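Local coordinates for protein sortase (Actinomyces oris, PDB 2XWG) that probably acts as a class C sortase, a cysteine transpeptidase that joins pilin subunits during fimbrial assembly, and binds calcium, at residues A[94-99]-A[136-141]. Residues are numbered along the deposited sequence; the frame is centred on the assembly and turned at random.
Sequences HEMDID and SLPVGG. With CA (calcium ion), chain G.
M96 reaches its thioether into the bend made by L137, P138 and V139, and most of the contact between the two loops runs through that side chain. SD lies 3.7 Å from CB of L137, and the same sulfur touches CD of P138. Beyond it the methyl group CE comes tip to tip with V139, 3.4 Å from CG1. The torsions explain the reach: chi2 is extended at -170°, carrying the sulfur out toward the other loop, and the chain then bends at chi3 (76°) to swing CE toward the valine. L137 slides past M96 in the opposite direction and puts CD1 3.5 Å from CB of E95, whose side chain it crosses at about a right angle. The carboxylate of E95 takes no part in this apolar patch; its OE1 is hydrogen-bonded to S61 of helix 55-68.

The receiving surface is shaped by an inverse gamma turn centred on P138, closed by V139 N to L137 O at 2.8 Å. M102, L177 and S176 add to the surroundings of M96. Cutting M96 back to an alanine removes SD and CE, and L137, P138 and V139 would probably lose most of their contact with 94-99. On the other flank of M96, the carbonyl O of H94 and OD1 of D97 bind a calcium ion at 2.7 and 2.9 Å, with E58 of helix 55-68 as the third protein ligand. The ion thus ties the loop 94-99 to the N-terminal helix, while M96 and E95 pack it against the loop between strands 129-131 and 144-149 of the sortase domain. No hydrogen bond crosses between 94-99 and 136-141, so their direct cohesion rests on burying apolar groups.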
ATOM      1  N   HIS A  94       5.813  12.500   8.681  1.00 51.20           N
ATOM      2  CA  HIS A  94       7.003  13.215   8.254  1.00 54.99           C
ATOM      3  C   HIS A  94       7.786  12.402   7.231  1.00 52.71           C
ATOM      4  O   HIS A  94       8.617  12.942   6.520  1.00 53.35           O
ATOM      5  CB  HIS A  94       7.907  13.558   9.442  1.00 58.28           C
ATOM      6  CG  HIS A  94       7.594  14.869  10.086  1.00 61.28           C
ATOM      7  ND1 HIS A  94       7.001  14.966  11.329  1.00 64.85           N
ATOM      8  CD2 HIS A  94       7.797  16.139   9.666  1.00 62.75           C
ATOM      9  CE1 HIS A  94       6.851  16.240  11.645  1.00 69.82           C
ATOM     10  NE2 HIS A  94       7.326  16.974  10.653  1.00 73.49           N
ATOM     11  N   GLU A  95       7.529  11.104   7.148  1.00 38.54           N
ATOM     12  CA  GLU A  95       8.237  10.308   6.161  1.00 37.95           C
ATOM     13  C   GLU A  95       7.644  10.536   4.781  1.00 35.73           C
ATOM     14  O   GLU A  95       6.449  10.766   4.643  1.00 35.67           O
ATOM     15  CB  GLU A  95       8.218   8.837   6.537  1.00 35.15           C
ATOM     16  CG  GLU A  95       8.859   8.572   7.885  1.00 40.27           C
ATOM     17  CD  GLU A  95      10.362   8.803   7.865  1.00 45.60           C
ATOM     18  OE1 GLU A  95      10.933   8.953   6.758  1.00 43.60           O
ATOM     19  OE2 GLU A  95      10.976   8.820   8.954  1.00 46.03           O
ATOM     20  N   MET A  96       8.494  10.505   3.767  1.00 41.12           N
ATOM     21  CA  MET A  96       8.064  10.671   2.390  1.00 40.14           C
ATOM     22  C   MET A  96       7.111  11.853   2.193  1.00 44.37           C
ATOM     23  O   MET A  96       6.047  11.689   1.588  1.00 40.19           O
ATOM     24  CB  MET A  96       7.416   9.378   1.914  1.00 36.57           C
ATOM     25  CG  MET A  96       8.292   8.171   2.130  1.00 32.82           C
ATOM     26  SD  MET A  96       7.666   6.690   1.319  1.00 40.07           S
ATOM     27  CE  MET A  96       8.101   7.006  -0.390  1.00 34.39           C
ATOM     28  N   ASP A  97       7.503  13.033   2.690  1.00 39.33           N
ATOM     29  CA  ASP A  97       6.611  14.194   2.731  1.00 43.46           C
ATOM     30  C   ASP A  97       7.060  15.401   1.878  1.00 49.68           C
ATOM     31  O   ASP A  97       6.562  16.524   2.051  1.00 45.28           O
ATOM     32  CB  ASP A  97       6.324  14.626   4.188  1.00 45.04           C
ATOM     33  CG  ASP A  97       7.458  15.470   4.815  1.00 51.26           C
ATOM     34  OD1 ASP A  97       8.665  15.179   4.596  1.00 49.46           O
ATOM     35  OD2 ASP A  97       7.125  16.438   5.543  1.00 52.25           O
ATOM     36  N   ILE A  98       7.979  15.167   0.948  1.00 46.35           N
ATOM     37  CA  ILE A  98       8.390  16.223   0.030  1.00 48.48           C
ATOM     38  C   ILE A  98       7.204  16.780  -0.756  1.00 51.52           C
ATOM     39  O   ILE A  98       7.002  17.991  -0.799  1.00 53.73           O
ATOM     40  CB  ILE A  98       9.407  15.729  -0.994  1.00 52.92           C
ATOM     41  CG1 ILE A  98      10.602  15.077  -0.310  1.00 55.68           C
ATOM     42  CG2 ILE A  98       9.868  16.888  -1.852  1.00 56.49           C
ATOM     43  CD1 ILE A  98      11.577  14.427  -1.299  1.00 58.68           C
ATOM     44  N   ASP A  99       6.448  15.890  -1.402  1.00 54.01           N
ATOM     45  CA  ASP A  99       5.219  16.250  -2.118  1.00 51.53           C
ATOM     46  C   ASP A  99       4.010  15.790  -1.317  1.00 52.03           C
ATOM     47  O   ASP A  99       4.128  14.998  -0.369  1.00 51.41           O
ATOM     48  CB  ASP A  99       5.158  15.582  -3.495  1.00 54.98           C
ATOM     49  CG  ASP A  99       6.284  16.014  -4.417  1.00 63.37           C
ATOM     50  OD1 ASP A  99       6.537  17.244  -4.509  1.00 65.35           O
ATOM     51  OD2 ASP A  99       6.910  15.121  -5.053  1.00 59.46           O
ATOM     52  N   SER A 136       5.360  -1.186   5.853  1.00 35.82           N
ATOM     53  CA  SER A 136       6.535  -0.543   5.298  1.00 36.90           C
ATOM     54  C   SER A 136       6.147   0.542   4.300  1.00 36.09           C
ATOM     55  O   SER A 136       5.230   0.367   3.503  1.00 35.96           O
ATOM     56  CB  SER A 136       7.409  -1.584   4.593  1.00 40.85           C
ATOM     57  OG  SER A 136       7.612  -2.734   5.401  1.00 42.86           O
ATOM     58  N   LEU A 137       6.852   1.663   4.337  1.00 33.33           N
ATOM     59  CA  LEU A 137       6.691   2.701   3.327  1.00 30.68           C
ATOM     60  C   LEU A 137       7.016   2.124   1.956  1.00 30.54           C
ATOM     61  O   LEU A 137       7.867   1.252   1.845  1.00 36.25           O
ATOM     62  CB  LEU A 137       7.624   3.873   3.651  1.00 32.01           C
ATOM     63  CG  LEU A 137       7.391   4.525   5.015  1.00 30.67           C
ATOM     64  CD1 LEU A 137       8.393   5.626   5.267  1.00 35.03           C
ATOM     65  CD2 LEU A 137       5.970   5.051   5.131  1.00 25.84           C
ATOM     66  N   PRO A 138       6.350   2.608   0.897  1.00 31.22           N
ATOM     67  CA  PRO A 138       6.579   2.029  -0.437  1.00 31.64           C
ATOM     68  C   PRO A 138       7.866   2.515  -1.119  1.00 38.24           C
ATOM     69  O   PRO A 138       7.798   3.230  -2.133  1.00 36.27           O
ATOM     70  CB  PRO A 138       5.366   2.512  -1.235  1.00 28.14           C
ATOM     71  CG  PRO A 138       4.974   3.793  -0.587  1.00 23.27           C
ATOM     72  CD  PRO A 138       5.308   3.652   0.879  1.00 30.41           C
ATOM     73  N   VAL A 139       9.018   2.132  -0.574  1.00 40.04           N
ATOM     74  CA  VAL A 139      10.309   2.456  -1.180  1.00 39.16           C
ATOM     75  C   VAL A 139      11.062   1.159  -1.435  1.00 41.60           C
ATOM     76  O   VAL A 139      12.258   1.167  -1.739  1.00 45.72           O
ATOM     77  CB  VAL A 139      11.168   3.378  -0.278  1.00 40.75           C
ATOM     78  CG1 VAL A 139      10.711   4.841  -0.365  1.00 35.05           C
ATOM     79  CG2 VAL A 139      11.143   2.877   1.163  1.00 41.01           C
ATOM     80  N   GLY A 140      10.358   0.039  -1.325  1.00 31.47           N
ATOM     81  CA  GLY A 140      10.975  -1.239  -1.612  1.00 35.70           C
ATOM     82  C   GLY A 140      12.154  -1.551  -0.700  1.00 41.84           C
ATOM     83  O   GLY A 140      12.365  -0.893   0.319  1.00 41.22           O
ATOM     84  N   GLY A 141      12.930  -2.566  -1.059  1.00 43.21           N
ATOM     85  CA  GLY A 141      14.067  -2.935  -0.247  1.00 46.67           C
ATOM     86  C   GLY A 141      13.744  -4.181   0.542  1.00 55.18           C
ATOM     87  O   GLY A 141      12.624  -4.677   0.471  1.00 56.71           O
TER
HETATM   88 CA    CA G1287      10.994  13.784   5.569  1.00 72.51          CA